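Local coordinates for phosphoglycerol transferase GacH (Streptococcus pyogenes MGAS5005, PDB 6DGM), which probably transfers glycerol phosphate to streptococcal rhamnose polysaccharide through a manganese-binding domain of the lipoteichoic-acid-synthase type, the part of the membrane protein held in this chain, at residues V60-L65 with P217-A222; S48-D53 with L290-I295; W212-P217 with Y238-S243; R54-T59 with N282-N287. All blocks are in the same frame, centred on the assembly; numbering follows the deposited sequence.

Contact 1. Residues V60-L65 with P217-A222; sequences VSHDVL and PEEIVA
V60 and A222 form an antiparallel, non-hydrogen-bonded pair, their CA atoms 4.3 Å apart, where strand 58-60 ends and strand 222-224 begins. This two-stranded antiparallel sheet is separate from the large mixed sheet of the domain; one step beyond the pair, S61 N donates to V221 O at 2.9 Å. The bond is returned by the side chain and not by the backbone: V221 N points at S61 OG over 2.8 Å, with an almost straight N-H...O angle of 172°. S61 can do this because its OG stands between its own backbone N and carbonyl carbon (chi1 54°), turned toward 217-222. On the face shared by V60 and A222, V60 CG2 meets A222 CB at 4.1 Å. Further along, V64 CG1 rests against both CG2 and CD1 of I220, the two side chains crossing obliquely, and I220 in turn leans on S243 of helix 229-257. P217 to I220 make a type I turn, which carries E219 O to within 3.2 Å of H62 CE1. The imidazole is also tied to its neighbour: S61 OG and H62 ND1 share a hydrogen bond of 2.9 Å, with OG at the ring edge and in its plane.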
loop_
_atom_site.group_PDB
_atom_site.type_symbol
_atom_site.label_atom_id
_atom_site.label_comp_id
_atom_site.label_asym_id
_atom_site.label_seq_id
_atom_site.Cartn_x
_atom_site.Cartn_y
_atom_site.Cartn_z
ATOM N N VAL A 60 -20.724 -16.914 1.442
ATOM C CA VAL A 60 -20.481 -16.684 2.863
ATOM C C VAL A 60 -21.828 -16.421 3.515
ATOM O O VAL A 60 -22.674 -15.729 2.939
ATOM C CB VAL A 60 -19.519 -15.503 3.107
ATOM C CG1 VAL A 60 -19.112 -15.445 4.573
ATOM C CG2 VAL A 60 -18.296 -15.622 2.230
ATOM N N SER A 61 -22.040 -16.996 4.703
ATOM C CA SER A 61 -23.342 -16.898 5.356
ATOM C C SER A 61 -23.659 -15.475 5.800
ATOM O O SER A 61 -24.836 -15.119 5.939
ATOM C CB SER A 61 -23.376 -17.820 6.581
ATOM O OG SER A 61 -22.273 -17.527 7.435
ATOM N N HIS A 62 -22.632 -14.667 6.053
ATOM C CA HIS A 62 -22.803 -13.302 6.509
ATOM C C HIS A 62 -21.772 -12.425 5.820
ATOM O O HIS A 62 -20.712 -12.890 5.407
ATOM C CB HIS A 62 -22.565 -13.172 8.022
ATOM C CG HIS A 62 -23.524 -13.954 8.857
ATOM N ND1 HIS A 62 -23.497 -15.329 8.932
ATOM C CD2 HIS A 62 -24.541 -13.552 9.655
ATOM C CE1 HIS A 62 -24.462 -15.741 9.738
ATOM N NE2 HIS A 62 -25.109 -14.683 10.188
ATOM N N ASP A 63 -22.090 -11.144 5.711
ATOM C CA ASP A 63 -21.105 -10.166 5.278
ATOM C C ASP A 63 -20.064 -10.033 6.378
ATOM O O ASP A 63 -20.412 -9.766 7.535
ATOM C CB ASP A 63 -21.814 -8.837 5.048
ATOM C CG ASP A 63 -20.928 -7.795 4.416
ATOM O OD1 ASP A 63 -19.707 -8.017 4.262
ATOM O OD2 ASP A 63 -21.467 -6.734 4.057
ATOM N N VAL A 64 -18.790 -10.245 6.036
ATOM C CA VAL A 64 -17.722 -10.184 7.033
ATOM C C VAL A 64 -16.905 -8.908 6.932
ATOM O O VAL A 64 -15.990 -8.706 7.736
ATOM C CB VAL A 64 -16.815 -11.435 7.007
ATOM C CG1 VAL A 64 -17.650 -12.671 7.362
ATOM C CG2 VAL A 64 -16.117 -11.595 5.662
ATOM N N LEU A 65 -17.206 -8.047 5.965
ATOM C CA LEU A 65 -16.563 -6.742 5.880
ATOM C C LEU A 65 -17.603 -5.625 5.845
ATOM O O LEU A 65 -17.458 -4.678 5.065
ATOM C CB LEU A 65 -15.672 -6.677 4.638
ATOM C CG LEU A 65 -14.453 -7.600 4.643
ATOM C CD1 LEU A 65 -13.653 -7.384 3.360
ATOM C CD2 LEU A 65 -13.556 -7.371 5.839
ATOM N N PRO A 217 -16.723 -16.263 15.165
ATOM C CA PRO A 217 -18.149 -16.575 15.349
ATOM C C PRO A 217 -18.607 -17.814 14.581
ATOM O O PRO A 217 -18.419 -17.881 13.375
ATOM C CB PRO A 217 -18.849 -15.327 14.791
ATOM C CG PRO A 217 -17.817 -14.254 14.828
ATOM C CD PRO A 217 -16.521 -14.934 14.561
ATOM N N GLU A 218 -19.213 -18.780 15.278
ATOM C CA GLU A 218 -19.557 -20.042 14.633
ATOM C C GLU A 218 -20.642 -19.865 13.587
ATOM O O GLU A 218 -20.731 -20.682 12.661
ATOM C CB GLU A 218 -19.982 -21.083 15.668
ATOM C CG GLU A 218 -21.222 -20.743 16.428
ATOM C CD GLU A 218 -21.518 -21.805 17.482
ATOM O OE1 GLU A 218 -22.161 -21.478 18.502
ATOM O OE2 GLU A 218 -21.080 -22.960 17.279
ATOM N N GLU A 219 -21.455 -18.814 13.702
ATOM C CA GLU A 219 -22.497 -18.574 12.715
ATOM C C GLU A 219 -21.921 -18.175 11.357
ATOM O O GLU A 219 -22.630 -18.267 10.346
ATOM C CB GLU A 219 -23.467 -17.498 13.208
ATOM C CG GLU A 219 -22.835 -16.156 13.542
ATOM C CD GLU A 219 -22.390 -16.032 15.008
ATOM O OE1 GLU A 219 -22.077 -17.064 15.647
ATOM O OE2 GLU A 219 -22.353 -14.885 15.520
ATOM N N ILE A 220 -20.669 -17.742 11.307
ATOM C CA ILE A 220 -20.039 -17.420 10.028
ATOM C C ILE A 220 -19.512 -18.708 9.421
ATOM O O ILE A 220 -18.617 -19.351 9.982
ATOM C CB ILE A 220 -18.914 -16.390 10.197
ATOM C CG1 ILE A 220 -19.482 -15.048 10.643
ATOM C CG2 ILE A 220 -18.125 -16.240 8.887
ATOM C CD1 ILE A 220 -18.422 -14.062 10.981
ATOM N N VAL A 221 -20.078 -19.098 8.286
ATOM C CA VAL A 221 -19.660 -20.301 7.580
ATOM C C VAL A 221 -19.566 -19.939 6.104
ATOM O O VAL A 221 -20.334 -19.120 5.596
ATOM C CB VAL A 221 -20.611 -21.495 7.795
ATOM C CG1 VAL A 221 -20.665 -21.876 9.274
ATOM C CG2 VAL A 221 -21.976 -21.192 7.274
ATOM N N ALA A 222 -18.608 -20.548 5.421
ATOM C CA ALA A 222 -18.355 -20.219 4.028
ATOM C C ALA A 222 -18.079 -21.507 3.273
ATOM O O ALA A 222 -17.587 -22.494 3.832
ATOM C CB ALA A 222 -17.188 -19.242 3.876
#

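Contact 2. Residues S48-D53 with L290-I295; sequences SLSDPD and LTDYFI
The loop that directly follows the manganese ligand E47, after strand 40-46, meets the start of strand 290-297 through S50, D51 and D292. D292 directs its side chain at the loop, and its OD1 accepts the backbone N-H of D51 at 2.8 Å (N-H...O 156°), nearly along the C-O axis. The same oxygen lies 3.4 Å from S50 CA. The other carboxylate oxygen, D292 OD2, takes one hydrogen of a water at 2.9 Å, and that water gives its second to D51 OD2. This bridge spans two like charges whose OD2 atoms stand 5.0 Å apart; salt bridges from D292 to R54 and K72 probably ease the repulsion. D51 also closes an Asx turn on its own segment: OD1 receives D53 N from above the carboxylate plane.

Strand 290-297 is antiparallel to both its neighbours in the eight-stranded mixed sheet, 263-269 and 77-81. The first of these leads into the manganese ligands D270 and H271, and T291 OG1 bonds to G269 O, with its side chain about 5 Å from that of H271. S50 swings its hydroxyl anti to its backbone N (chi1 -168°), alongside the strand, and OG comes within 3.5 Å of T291 CA. L49 O faces T291 CB at 3.8 Å, a buried carbonyl without a polar partner, while L49 CD2 approaches D292 CB at 4.2 Å.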
loop_
_atom_site.group_PDB
_atom_site.type_symbol
_atom_site.label_atom_id
_atom_site.label_comp_id
_atom_site.label_asym_id
_atom_site.label_seq_id
_atom_site.Cartn_x
_atom_site.Cartn_y
_atom_site.Cartn_z
ATOM N N SER A 48 -3.328 -10.053 3.726
ATOM C CA SER A 48 -4.240 -10.991 3.088
ATOM C C SER A 48 -5.693 -10.536 3.082
ATOM O O SER A 48 -6.582 -11.362 2.869
ATOM C CB SER A 48 -4.124 -12.385 3.725
ATOM O OG SER A 48 -2.872 -12.970 3.439
ATOM N N LEU A 49 -5.981 -9.252 3.264
ATOM C CA LEU A 49 -7.369 -8.808 3.325
ATOM C C LEU A 49 -7.981 -8.601 1.939
ATOM O O LEU A 49 -7.527 -7.769 1.150
ATOM C CB LEU A 49 -7.492 -7.533 4.160
ATOM C CG LEU A 49 -8.953 -7.086 4.315
ATOM C CD1 LEU A 49 -9.213 -6.619 5.726
ATOM C CD2 LEU A 49 -9.325 -6.005 3.308
ATOM N N SER A 50 -9.079 -9.299 1.676
ATOM C CA SER A 50 -9.773 -9.129 0.409
ATOM C C SER A 50 -11.164 -9.735 0.541
ATOM O O SER A 50 -11.315 -10.871 1.009
ATOM C CB SER A 50 -8.994 -9.793 -0.734
ATOM O OG SER A 50 -9.514 -9.401 -2.000
ATOM N N ASP A 51 -12.168 -8.983 0.113
ATOM C CA ASP A 51 -13.550 -9.379 0.309
ATOM C C ASP A 51 -13.824 -10.687 -0.407
ATOM O O ASP A 51 -13.739 -10.735 -1.634
ATOM C CB ASP A 51 -14.464 -8.296 -0.255
ATOM C CG ASP A 51 -15.921 -8.500 0.106
ATOM O OD1 ASP A 51 -16.303 -9.587 0.592
ATOM O OD2 ASP A 51 -16.704 -7.551 -0.104
ATOM N N PRO A 52 -14.173 -11.759 0.306
ATOM C CA PRO A 52 -14.483 -13.017 -0.392
ATOM C C PRO A 52 -15.700 -12.938 -1.302
ATOM O O PRO A 52 -15.853 -13.788 -2.192
ATOM C CB PRO A 52 -14.678 -14.031 0.744
ATOM C CG PRO A 52 -14.843 -13.238 1.992
ATOM C CD PRO A 52 -14.264 -11.876 1.774
ATOM N N ASP A 53 -16.561 -11.934 -1.122
ATOM C CA ASP A 53 -17.740 -11.791 -1.963
ATOM C C ASP A 53 -17.393 -11.563 -3.428
ATOM O O ASP A 53 -18.244 -11.796 -4.294
ATOM C CB ASP A 53 -18.589 -10.630 -1.439
ATOM C CG ASP A 53 -19.924 -10.522 -2.139
ATOM O OD1 ASP A 53 -20.354 -11.513 -2.774
ATOM O OD2 ASP A 53 -20.543 -9.439 -2.056
ATOM N N LEU A 290 -7.188 -8.902 -7.099
ATOM C CA LEU A 290 -7.831 -7.631 -6.781
ATOM C C LEU A 290 -8.241 -7.605 -5.312
ATOM O O LEU A 290 -9.189 -8.293 -4.909
ATOM C CB LEU A 290 -9.037 -7.387 -7.690
ATOM C CG LEU A 290 -8.696 -7.149 -9.161
ATOM C CD1 LEU A 290 -9.944 -7.138 -10.010
ATOM C CD2 LEU A 290 -7.920 -5.835 -9.317
ATOM N N THR A 291 -7.560 -6.768 -4.529
ATOM C CA THR A 291 -7.871 -6.573 -3.121
ATOM C C THR A 291 -8.602 -5.244 -2.926
ATOM O O THR A 291 -8.771 -4.451 -3.854
ATOM C CB THR A 291 -6.585 -6.566 -2.294
ATOM O OG1 THR A 291 -5.830 -5.384 -2.625
ATOM C CG2 THR A 291 -5.733 -7.793 -2.566
ATOM N N ASP A 292 -9.017 -4.994 -1.679
ATOM C CA ASP A 292 -9.697 -3.753 -1.303
ATOM C C ASP A 292 -8.720 -2.704 -0.804
ATOM O O ASP A 292 -7.729 -3.026 -0.150
ATOM C CB ASP A 292 -10.704 -4.058 -0.192
ATOM C CG ASP A 292 -11.743 -5.063 -0.626
ATOM O OD1 ASP A 292 -11.477 -6.289 -0.499
ATOM O OD2 ASP A 292 -12.812 -4.626 -1.128
ATOM N N TYR A 293 -9.007 -1.442 -1.114
ATOM C CA TYR A 293 -8.272 -0.340 -0.512
ATOM C C TYR A 293 -9.223 0.812 -0.200
ATOM O O TYR A 293 -10.283 0.967 -0.812
ATOM C CB TYR A 293 -7.120 0.178 -1.403
ATOM C CG TYR A 293 -7.563 1.217 -2.423
ATOM C CD1 TYR A 293 -7.555 2.570 -2.104
ATOM C CD2 TYR A 293 -8.021 0.846 -3.691
ATOM C CE1 TYR A 293 -7.987 3.515 -3.003
ATOM C CE2 TYR A 293 -8.458 1.794 -4.600
ATOM C CZ TYR A 293 -8.431 3.128 -4.253
ATOM O OH TYR A 293 -8.852 4.100 -5.129
ATOM N N PHE A 294 -8.814 1.632 0.760
ATOM C CA PHE A 294 -9.445 2.926 0.979
ATOM C C PHE A 294 -8.404 3.928 1.460
ATOM O O PHE A 294 -7.353 3.563 1.997
ATOM C CB PHE A 294 -10.669 2.862 1.912
ATOM C CG PHE A 294 -10.377 2.476 3.345
ATOM C CD1 PHE A 294 -9.817 3.380 4.221
ATOM C CD2 PHE A 294 -10.732 1.221 3.827
ATOM C CE1 PHE A 294 -9.571 3.047 5.536
ATOM C CE2 PHE A 294 -10.504 0.882 5.153
ATOM C CZ PHE A 294 -9.929 1.799 6.010
ATOM N N ILE A 295 -8.715 5.203 1.247
ATOM C CA ILE A 295 -7.893 6.319 1.689
ATOM C C ILE A 295 -8.844 7.209 2.479
ATOM O O ILE A 295 -9.766 7.793 1.903
ATOM C CB ILE A 295 -7.254 7.072 0.515
ATOM C CG1 ILE A 295 -6.359 6.122 -0.299
ATOM C CG2 ILE A 295 -6.437 8.235 1.047
ATOM C CD1 ILE A 295 -5.676 6.757 -1.519
HETATM O O HOH W 1 -15.550 -4.843 -0.116
#

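Contact 3. Residues W212-P217 with Y238-S243; sequences WSSDYP and YARLLS
The indole of W212 takes the ring edge of Y238 on one face, a T-shaped pair with the five-membered ring and the phenol ring centroids 5.4 Å apart and planes at 79°. Y238 CD1 comes nearest, 3.8 Å from W212 NE1, while L241 CD1 sits at the indole edge; NE1 bonds to N208 O. The W212 side chain is about 9 Å from the bound sn-glycerol-1-phosphate. L242 CG packs over a face of the Y238 ring. The R240 guanidinium has S214 O at its edge, nearly in plane, bonded to NH1 at 3.1 Å, and D215 O over one face. Extended from CG to NE, R240 runs past P217, which follows a cis peptide; NE bonds weakly to P217 O and more firmly to I220 O. S214 CB rests on L241 CG at 3.9 Å. Helix 229-257 thus carries the loop between strands 200-204 and 222-224 along one flank. From the same helix the Y238 hydroxyl bonds to S48 O and S50 N, after strand 40-46.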
loop_
_atom_site.group_PDB
_atom_site.type_symbol
_atom_site.label_atom_id
_atom_site.label_comp_id
_atom_site.label_asym_id
_atom_site.label_seq_id
_atom_site.Cartn_x
_atom_site.Cartn_y
_atom_site.Cartn_z
ATOM N N TRP A 212 -4.843 -20.114 8.986
ATOM C CA TRP A 212 -6.004 -19.463 9.587
ATOM C C TRP A 212 -6.670 -20.430 10.554
ATOM O O TRP A 212 -6.985 -21.564 10.185
ATOM C CB TRP A 212 -7.000 -19.043 8.496
ATOM C CG TRP A 212 -6.326 -18.249 7.439
ATOM C CD1 TRP A 212 -5.993 -16.941 7.504
ATOM C CD2 TRP A 212 -5.844 -18.728 6.170
ATOM N NE1 TRP A 212 -5.344 -16.558 6.355
ATOM C CE2 TRP A 212 -5.231 -17.640 5.525
ATOM C CE3 TRP A 212 -5.867 -19.973 5.529
ATOM C CZ2 TRP A 212 -4.655 -17.750 4.260
ATOM C CZ3 TRP A 212 -5.290 -20.086 4.271
ATOM C CH2 TRP A 212 -4.695 -18.979 3.653
ATOM N N SER A 213 -6.868 -19.996 11.794
ATOM C CA SER A 213 -7.448 -20.858 12.824
ATOM C C SER A 213 -8.445 -20.036 13.618
ATOM O O SER A 213 -8.047 -19.134 14.359
ATOM C CB SER A 213 -6.365 -21.404 13.755
ATOM O OG SER A 213 -6.866 -22.409 14.637
ATOM N N SER A 214 -9.728 -20.342 13.470
ATOM C CA SER A 214 -10.755 -19.623 14.212
ATOM C C SER A 214 -12.031 -20.442 14.225
ATOM O O SER A 214 -12.523 -20.835 13.168
ATOM C CB SER A 214 -11.019 -18.255 13.569
ATOM O OG SER A 214 -11.954 -17.533 14.352
ATOM N N ASP A 215 -12.574 -20.686 15.423
ATOM C CA ASP A 215 -13.828 -21.399 15.567
ATOM C C ASP A 215 -15.027 -20.490 15.749
ATOM O O ASP A 215 -16.158 -20.976 15.654
ATOM C CB ASP A 215 -13.735 -22.365 16.754
ATOM C CG ASP A 215 -12.935 -23.598 16.402
ATOM O OD1 ASP A 215 -13.411 -24.317 15.511
ATOM O OD2 ASP A 215 -11.821 -23.790 16.934
ATOM N N TYR A 216 -14.818 -19.196 15.983
ATOM C CA TYR A 216 -15.906 -18.280 16.295
ATOM C C TYR A 216 -15.657 -16.966 15.577
ATOM O O TYR A 216 -14.503 -16.582 15.364
ATOM C CB TYR A 216 -16.008 -18.061 17.820
ATOM C CG TYR A 216 -16.083 -19.388 18.539
ATOM C CD1 TYR A 216 -17.238 -20.146 18.504
ATOM C CD2 TYR A 216 -14.975 -19.917 19.195
ATOM C CE1 TYR A 216 -17.307 -21.362 19.098
ATOM C CE2 TYR A 216 -15.041 -21.142 19.806
ATOM C CZ TYR A 216 -16.203 -21.865 19.756
ATOM O OH TYR A 216 -16.276 -23.095 20.357
ATOM N N PRO A 217 -16.723 -16.263 15.165
ATOM C CA PRO A 217 -18.149 -16.575 15.349
ATOM C C PRO A 217 -18.607 -17.814 14.581
ATOM O O PRO A 217 -18.419 -17.881 13.375
ATOM C CB PRO A 217 -18.849 -15.327 14.791
ATOM C CG PRO A 217 -17.817 -14.254 14.828
ATOM C CD PRO A 217 -16.521 -14.934 14.561
ATOM N N TYR A 238 -10.802 -18.055 7.704
ATOM C CA TYR A 238 -10.387 -16.743 7.218
ATOM C C TYR A 238 -11.518 -15.726 7.318
ATOM O O TYR A 238 -11.297 -14.581 7.735
ATOM C CB TYR A 238 -9.921 -16.885 5.771
ATOM C CG TYR A 238 -9.692 -15.578 5.054
ATOM C CD1 TYR A 238 -8.527 -14.867 5.258
ATOM C CD2 TYR A 238 -10.643 -15.075 4.172
ATOM C CE1 TYR A 238 -8.321 -13.659 4.597
ATOM C CE2 TYR A 238 -10.443 -13.889 3.501
ATOM C CZ TYR A 238 -9.281 -13.181 3.731
ATOM O OH TYR A 238 -9.078 -11.989 3.061
ATOM N N ALA A 239 -12.744 -16.117 6.924
ATOM C CA ALA A 239 -13.868 -15.188 6.988
ATOM C C ALA A 239 -14.161 -14.771 8.428
ATOM O O ALA A 239 -14.480 -13.603 8.693
ATOM C CB ALA A 239 -15.120 -15.788 6.350
ATOM N N ARG A 240 -14.068 -15.713 9.363
ATOM C CA ARG A 240 -14.235 -15.389 10.774
ATOM C C ARG A 240 -13.187 -14.379 11.220
ATOM O O ARG A 240 -13.501 -13.402 11.903
ATOM C CB ARG A 240 -14.170 -16.662 11.619
ATOM C CG ARG A 240 -15.385 -17.534 11.448
ATOM C CD ARG A 240 -15.143 -18.918 11.995
ATOM N NE ARG A 240 -16.366 -19.707 11.896
ATOM C CZ ARG A 240 -16.442 -21.013 12.094
ATOM N NH1 ARG A 240 -15.356 -21.706 12.402
ATOM N NH2 ARG A 240 -17.609 -21.625 11.958
ATOM N N LEU A 241 -11.923 -14.608 10.845
ATOM C CA LEU A 241 -10.859 -13.672 11.197
ATOM C C LEU A 241 -11.094 -12.299 10.576
ATOM O O LEU A 241 -10.871 -11.273 11.229
ATOM C CB LEU A 241 -9.507 -14.257 10.784
ATOM C CG LEU A 241 -9.063 -15.452 11.634
ATOM C CD1 LEU A 241 -7.852 -16.123 10.998
ATOM C CD2 LEU A 241 -8.703 -15.035 13.038
ATOM N N LEU A 242 -11.589 -12.252 9.337
ATOM C CA LEU A 242 -11.904 -10.962 8.733
ATOM C C LEU A 242 -12.941 -10.203 9.552
ATOM O O LEU A 242 -12.894 -8.966 9.638
ATOM C CB LEU A 242 -12.427 -11.114 7.310
ATOM C CG LEU A 242 -11.424 -11.358 6.195
ATOM C CD1 LEU A 242 -12.151 -11.200 4.852
ATOM C CD2 LEU A 242 -10.213 -10.447 6.234
ATOM N N SER A 243 -13.918 -10.926 10.120
ATOM C CA SER A 243 -14.971 -10.260 10.882
ATOM C C SER A 243 -14.399 -9.487 12.068
ATOM O O SER A 243 -14.930 -8.422 12.427
ATOM C CB SER A 243 -16.033 -11.276 11.317
ATOM O OG SER A 243 -15.647 -11.970 12.493
#

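Contact 4. Residues R54-T59 with N282-N287; sequences RVSNVT and NKHIEN
N57 lays its carboxamide across the CB of N282, with ND2 3.4 Å and OD1 3.6 Å from that carbon. The two side chains cross at about a right angle, yet their amide planes differ by just 32°, and N57 OD1 lies 3.6 Å from N282 ND2. N57 belongs to the type I turn from V55 to V58, and its ND2 has a weak bond to S279 O. Beside it, S56 CB touches N282 CB at 3.9 Å, and its hydroxyl, held beside the backbone N (chi1 -56°), approaches H284 CB.

No direct hydrogen bond joins the segments, but a water does: it accepts from R54 NE at 3.2 Å and donates to N287 O at 2.7 Å. A second water accepts from N287 ND2 at 3.1 Å and sits very close to S56 OG, a link whose short length makes it doubtful. The carbonyl of N287 is thus firmly linked to 54-59, its side chain only tentatively. The R54 guanidinium goes on inward, where NH2 makes a salt bridge with D292 and bonds to L290 O. This surface contact, partly bridged by water, joins the turn leading into strand 58-60 to the loop and short 3-10 segment that connect strand 263-269 with strand 290-297.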
loop_
_atom_site.group_PDB
_atom_site.type_symbol
_atom_site.label_atom_id
_atom_site.label_comp_id
_atom_site.label_asym_id
_atom_site.label_seq_id
_atom_site.Cartn_x
_atom_site.Cartn_y
_atom_site.Cartn_z
ATOM N N ARG A 54 -16.170 -11.122 -3.736
ATOM C CA ARG A 54 -15.774 -10.934 -5.125
ATOM C C ARG A 54 -15.328 -12.228 -5.791
ATOM O O ARG A 54 -15.126 -12.249 -7.010
ATOM C CB ARG A 54 -14.614 -9.937 -5.246
ATOM C CG ARG A 54 -15.019 -8.504 -5.304
ATOM C CD ARG A 54 -13.871 -7.638 -5.828
ATOM N NE ARG A 54 -12.672 -7.760 -5.017
ATOM C CZ ARG A 54 -12.526 -7.191 -3.827
ATOM N NH1 ARG A 54 -13.513 -6.465 -3.302
ATOM N NH2 ARG A 54 -11.397 -7.341 -3.160
ATOM N N VAL A 55 -15.114 -13.289 -5.025
ATOM C CA VAL A 55 -14.749 -14.580 -5.595
ATOM C C VAL A 55 -16.026 -15.274 -6.045
ATOM O O VAL A 55 -16.877 -15.624 -5.219
ATOM C CB VAL A 55 -13.959 -15.423 -4.582
ATOM C CG1 VAL A 55 -13.479 -16.695 -5.231
ATOM C CG2 VAL A 55 -12.791 -14.594 -4.054
ATOM N N SER A 56 -16.145 -15.495 -7.362
ATOM C CA SER A 56 -17.431 -15.806 -7.980
ATOM C C SER A 56 -18.109 -17.015 -7.343
ATOM O O SER A 56 -19.324 -17.004 -7.104
ATOM C CB SER A 56 -17.241 -16.070 -9.482
ATOM O OG SER A 56 -16.605 -14.987 -10.129
ATOM N N ASN A 57 -17.365 -18.093 -7.122
ATOM C CA ASN A 57 -17.990 -19.351 -6.731
ATOM C C ASN A 57 -18.058 -19.550 -5.226
ATOM O O ASN A 57 -18.334 -20.668 -4.776
ATOM C CB ASN A 57 -17.283 -20.536 -7.386
ATOM C CG ASN A 57 -17.534 -20.609 -8.869
ATOM O OD1 ASN A 57 -18.534 -20.098 -9.371
ATOM N ND2 ASN A 57 -16.635 -21.265 -9.579
ATOM N N VAL A 58 -17.863 -18.495 -4.455
ATOM C CA VAL A 58 -17.851 -18.549 -2.993
ATOM C C VAL A 58 -19.175 -18.030 -2.464
ATOM O O VAL A 58 -19.744 -17.071 -3.006
ATOM C CB VAL A 58 -16.680 -17.700 -2.446
ATOM C CG1 VAL A 58 -16.963 -17.194 -1.031
ATOM C CG2 VAL A 58 -15.406 -18.507 -2.488
ATOM N N THR A 59 -19.653 -18.640 -1.382
ATOM C CA THR A 59 -20.809 -18.155 -0.644
ATOM C C THR A 59 -20.419 -18.050 0.825
ATOM O O THR A 59 -19.839 -18.988 1.381
ATOM C CB THR A 59 -21.997 -19.104 -0.801
ATOM O OG1 THR A 59 -22.316 -19.256 -2.191
ATOM C CG2 THR A 59 -23.221 -18.549 -0.070
ATOM N N ASN A 282 -13.979 -18.739 -11.611
ATOM C CA ASN A 282 -14.967 -18.941 -12.671
ATOM C C ASN A 282 -14.931 -17.941 -13.818
ATOM O O ASN A 282 -15.865 -17.150 -13.984
ATOM C CB ASN A 282 -16.383 -18.911 -12.057
ATOM C CG ASN A 282 -17.469 -19.370 -13.026
ATOM O OD1 ASN A 282 -17.196 -20.087 -13.990
ATOM N ND2 ASN A 282 -18.709 -18.962 -12.765
ATOM N N LYS A 283 -13.896 -17.984 -14.646
ATOM C CA LYS A 283 -13.780 -17.126 -15.828
ATOM C C LYS A 283 -13.563 -15.647 -15.497
ATOM O O LYS A 283 -13.469 -14.828 -16.422
ATOM C CB LYS A 283 -14.993 -17.214 -16.774
ATOM C CG LYS A 283 -15.305 -18.602 -17.316
ATOM C CD LYS A 283 -16.753 -18.695 -17.821
ATOM C CE LYS A 283 -16.836 -18.786 -19.343
ATOM N NZ LYS A 283 -18.170 -18.344 -19.868
ATOM N N HIS A 284 -13.529 -15.270 -14.221
ATOM C CA HIS A 284 -13.168 -13.915 -13.814
ATOM C C HIS A 284 -11.859 -13.995 -13.043
ATOM O O HIS A 284 -11.792 -13.607 -11.868
ATOM C CB HIS A 284 -14.247 -13.299 -12.927
ATOM C CG HIS A 284 -15.439 -12.813 -13.686
ATOM N ND1 HIS A 284 -16.067 -13.569 -14.651
ATOM C CD2 HIS A 284 -16.113 -11.639 -13.628
ATOM C CE1 HIS A 284 -17.077 -12.883 -15.156
ATOM N NE2 HIS A 284 -17.127 -11.709 -14.552
ATOM N N ILE A 285 -10.818 -14.521 -13.701
ATOM C CA ILE A 285 -9.541 -14.758 -13.036
ATOM C C ILE A 285 -8.880 -13.462 -12.604
ATOM O O ILE A 285 -7.993 -13.482 -11.743
ATOM C CB ILE A 285 -8.624 -15.624 -13.927
ATOM C CG1 ILE A 285 -7.469 -16.212 -13.103
ATOM C CG2 ILE A 285 -8.075 -14.811 -15.098
ATOM C CD1 ILE A 285 -7.897 -17.251 -12.066
ATOM N N GLU A 286 -9.287 -12.319 -13.163
ATOM C CA GLU A 286 -8.725 -11.061 -12.682
ATOM C C GLU A 286 -8.929 -10.911 -11.177
ATOM O O GLU A 286 -8.089 -10.311 -10.494
ATOM C CB GLU A 286 -9.321 -9.873 -13.449
ATOM C CG GLU A 286 -10.807 -9.617 -13.213
ATOM C CD GLU A 286 -11.713 -10.429 -14.135
ATOM O OE1 GLU A 286 -11.209 -11.318 -14.858
ATOM O OE2 GLU A 286 -12.933 -10.164 -14.140
ATOM N N ASN A 287 -10.015 -11.484 -10.636
ATOM C CA ASN A 287 -10.316 -11.328 -9.215
ATOM C C ASN A 287 -9.349 -12.086 -8.318
ATOM O O ASN A 287 -9.365 -11.878 -7.105
ATOM C CB ASN A 287 -11.757 -11.755 -8.935
ATOM C CG ASN A 287 -12.768 -10.727 -9.419
ATOM O OD1 ASN A 287 -12.529 -9.526 -9.335
ATOM N ND2 ASN A 287 -13.891 -11.194 -9.933
HETATM O O HOH W 2 -10.818 -10.356 -5.410
HETATM O O HOH W 3 -14.230 -14.300 -9.566
#

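Residues 48-65 run without a gap through contacts 2, 4 and 1, each time meeting a segment from much later in the chain. Contacts 1 and 3 lie closest, with centres 8 Å apart; they share P217, and their segments alternate along the sequence. R240 and S243 of helix 229-257 connect them through I220. Contact 2 is the deepest, on the large mixed sheet, and its centre is 16 Å from those of contacts 1 and 3 and 14 Å from that of contact 4. Y238 ties it to contact 3, R54 to contact 4. Together they connect the loop after the manganese ligand E47 with helix 229-257, the two-stranded sheet and the surface turns.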